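Local coordinates for sister chromatid cohesion protein (Chaetomium thermophilum, PDB 5T8V) that probably loads cohesin onto chromatin, as a member of the SCC2/Nipped-B family, this chain being its C-terminal, HEAT-repeat portion, at residues S721-R726 against H776-V781. Residues are numbered along the deposited sequence; the frame is centred on the assembly and turned at random.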
loop_
_atom_site.group_PDB
_atom_site.type_symbol
_atom_site.label_atom_id
_atom_site.label_comp_id
_atom_site.label_asym_id
_atom_site.label_seq_id
_atom_site.Cartn_x
_atom_site.Cartn_y
_atom_site.Cartn_z
ATOM N N SER A 721 -9.594 24.840 -5.311
ATOM C CA SER A 721 -10.720 25.705 -5.639
ATOM C C SER A 721 -11.379 25.340 -6.963
ATOM O O SER A 721 -12.331 26.016 -7.369
ATOM C CB SER A 721 -10.270 27.169 -5.681
ATOM O OG SER A 721 -9.256 27.361 -6.651
ATOM N N ASN A 722 -10.898 24.303 -7.643
ATOM C CA ASN A 722 -11.515 23.868 -8.889
ATOM C C ASN A 722 -12.972 23.491 -8.645
ATOM O O ASN A 722 -13.277 22.672 -7.774
ATOM C CB ASN A 722 -10.740 22.683 -9.469
ATOM C CG ASN A 722 -11.318 22.182 -10.782
ATOM O OD1 ASN A 722 -12.521 21.942 -10.897
ATOM N ND2 ASN A 722 -10.459 22.018 -11.780
ATOM N N ARG A 723 -13.874 24.093 -9.423
ATOM C CA ARG A 723 -15.300 23.877 -9.207
ATOM C C ARG A 723 -15.742 22.495 -9.671
ATOM O O ARG A 723 -16.650 21.906 -9.071
ATOM C CB ARG A 723 -16.104 24.963 -9.923
ATOM C CG ARG A 723 -16.016 26.321 -9.248
ATOM C CD ARG A 723 -16.539 27.433 -10.136
ATOM N NE ARG A 723 -16.731 28.672 -9.389
ATOM C CZ ARG A 723 -16.952 29.860 -9.943
ATOM N NH1 ARG A 723 -17.002 29.984 -11.263
ATOM N NH2 ARG A 723 -17.117 30.928 -9.175
ATOM N N VAL A 724 -15.121 21.961 -10.723
ATOM C CA VAL A 724 -15.477 20.625 -11.195
ATOM C C VAL A 724 -15.126 19.584 -10.137
ATOM O O VAL A 724 -15.960 18.750 -9.757
ATOM C CB VAL A 724 -14.787 20.329 -12.539
ATOM C CG1 VAL A 724 -15.252 18.990 -13.103
ATOM C CG2 VAL A 724 -15.057 21.447 -13.542
ATOM N N LEU A 725 -13.886 19.621 -9.641
ATOM C CA LEU A 725 -13.496 18.748 -8.540
ATOM C C LEU A 725 -14.450 18.904 -7.364
ATOM O O LEU A 725 -15.154 17.962 -6.994
ATOM C CB LEU A 725 -12.064 19.050 -8.094
ATOM C CG LEU A 725 -10.897 18.697 -9.016
ATOM C CD1 LEU A 725 -9.607 18.768 -8.213
ATOM C CD2 LEU A 725 -11.059 17.325 -9.668
ATOM N N ARG A 726 -14.487 20.099 -6.769
ATOM C CA ARG A 726 -15.305 20.318 -5.579
ATOM C C ARG A 726 -16.726 19.802 -5.773
ATOM O O ARG A 726 -17.293 19.172 -4.872
ATOM C CB ARG A 726 -15.320 21.807 -5.224
ATOM C CG ARG A 726 -14.104 22.270 -4.432
ATOM C CD ARG A 726 -14.171 23.758 -4.126
ATOM N NE ARG A 726 -13.198 24.162 -3.115
ATOM C CZ ARG A 726 -13.015 25.415 -2.706
ATOM N NH1 ARG A 726 -13.737 26.401 -3.222
ATOM N NH2 ARG A 726 -12.106 25.685 -1.780
ATOM N N HIS A 776 -20.098 29.468 -2.538
ATOM C CA HIS A 776 -20.908 28.423 -1.920
ATOM C C HIS A 776 -22.121 28.096 -2.784
ATOM O O HIS A 776 -22.323 26.944 -3.189
ATOM C CB HIS A 776 -21.344 28.858 -0.519
ATOM C CG HIS A 776 -20.346 28.547 0.552
ATOM N ND1 HIS A 776 -20.531 27.535 1.469
ATOM C CD2 HIS A 776 -19.155 29.115 0.855
ATOM C CE1 HIS A 776 -19.498 27.492 2.290
ATOM N NE2 HIS A 776 -18.647 28.439 1.938
ATOM N N VAL A 777 -22.938 29.107 -3.087
ATOM C CA VAL A 777 -24.165 28.867 -3.845
ATOM C C VAL A 777 -23.843 28.237 -5.196
ATOM O O VAL A 777 -24.491 27.271 -5.618
ATOM C CB VAL A 777 -24.975 30.169 -4.005
ATOM C CG1 VAL A 777 -24.134 31.278 -4.600
ATOM C CG2 VAL A 777 -26.207 29.928 -4.865
ATOM N N ILE A 778 -22.840 28.769 -5.895
ATOM C CA ILE A 778 -22.504 28.228 -7.209
ATOM C C ILE A 778 -22.104 26.763 -7.086
ATOM O O ILE A 778 -22.554 25.912 -7.861
ATOM C CB ILE A 778 -21.399 29.068 -7.877
ATOM C CG1 ILE A 778 -21.921 30.478 -8.168
ATOM C CG2 ILE A 778 -20.937 28.408 -9.179
ATOM C CD1 ILE A 778 -20.873 31.440 -8.699
ATOM N N LEU A 779 -21.260 26.447 -6.103
ATOM C CA LEU A 779 -20.838 25.063 -5.909
ATOM C C LEU A 779 -22.032 24.159 -5.635
ATOM O O LEU A 779 -22.065 23.007 -6.086
ATOM C CB LEU A 779 -19.829 24.974 -4.766
ATOM C CG LEU A 779 -18.443 25.574 -5.022
ATOM C CD1 LEU A 779 -17.605 25.504 -3.756
ATOM C CD2 LEU A 779 -17.731 24.871 -6.168
ATOM N N MET A 780 -23.022 24.661 -4.896
ATOM C CA MET A 780 -24.225 23.871 -4.653
ATOM C C MET A 780 -24.986 23.628 -5.950
ATOM O O MET A 780 -25.370 22.493 -6.255
ATOM C CB MET A 780 -25.114 24.575 -3.629
ATOM C CG MET A 780 -24.475 24.719 -2.259
ATOM S SD MET A 780 -25.591 25.440 -1.047
ATOM C CE MET A 780 -26.718 24.082 -0.791
ATOM N N VAL A 781 -25.207 24.687 -6.732
ATOM C CA VAL A 781 -25.930 24.545 -7.994
ATOM C C VAL A 781 -25.240 23.519 -8.883
ATOM O O VAL A 781 -25.877 22.600 -9.412
ATOM C CB VAL A 781 -26.055 25.909 -8.698
ATOM C CG1 VAL A 781 -26.716 25.757 -10.061
ATOM C CG2 VAL A 781 -26.853 26.876 -7.839
#
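Leu779 reaches between Arg723 and Arg726, and its two methyls divide the apolar contact. CD2 lies 3.8 Å from Arg723 CG and 4.0 Å from Arg726 CB, bridging the roots of both arginines, while CD1 sits 3.9 Å from Arg726 CD, farther out along that chain. The stem of Arg723 passes Leu779 at about a right angle, so one methyl meets the start of the chain and not its length. With CG of Leu779 anti to its own carbonyl carbon (chi1 -70°), the branched end is carried towards the helix 723-735, although the bond to CB does not itself aim there. Cutting Leu779 back to an alanine is likely to leave the methylenes of Arg723 and Arg726 without their apolar partner and open a gap beside them.

Ile778 packs its methyls against the charged end of Arg723, a van der Waals contact. Its CD1 comes within 3.8 Å of Arg723 NH2, and CG2 lies over one face of the guanidinium, offset toward the rim. The extended Arg723 chain brings the charged group there, where NH2 also forms a salt bridge with Glu775, one helix turn before Leu779.

No hydrogen bond joins the two segments, but that salt bridge ties the two helices together. On the 721-726 side, Asn722 N-caps 723-735: its OD1 accepts from Leu725 N at 3.0 Å (N-H...O 158°), with the donor above the carbonyl plane, and more weakly from Val724 N. Arg726 NE donates to Tyr717 O, and its guanidinium makes a cation-pi contact with the Tyr717 ring.

Arg723 and Leu779 are the closest CA pair, 6.6 Å apart. Helices 723-735 and 773-786 meet through side chains, as neighbouring helices do in the alpha-solenoid of this HEAT-repeat protein.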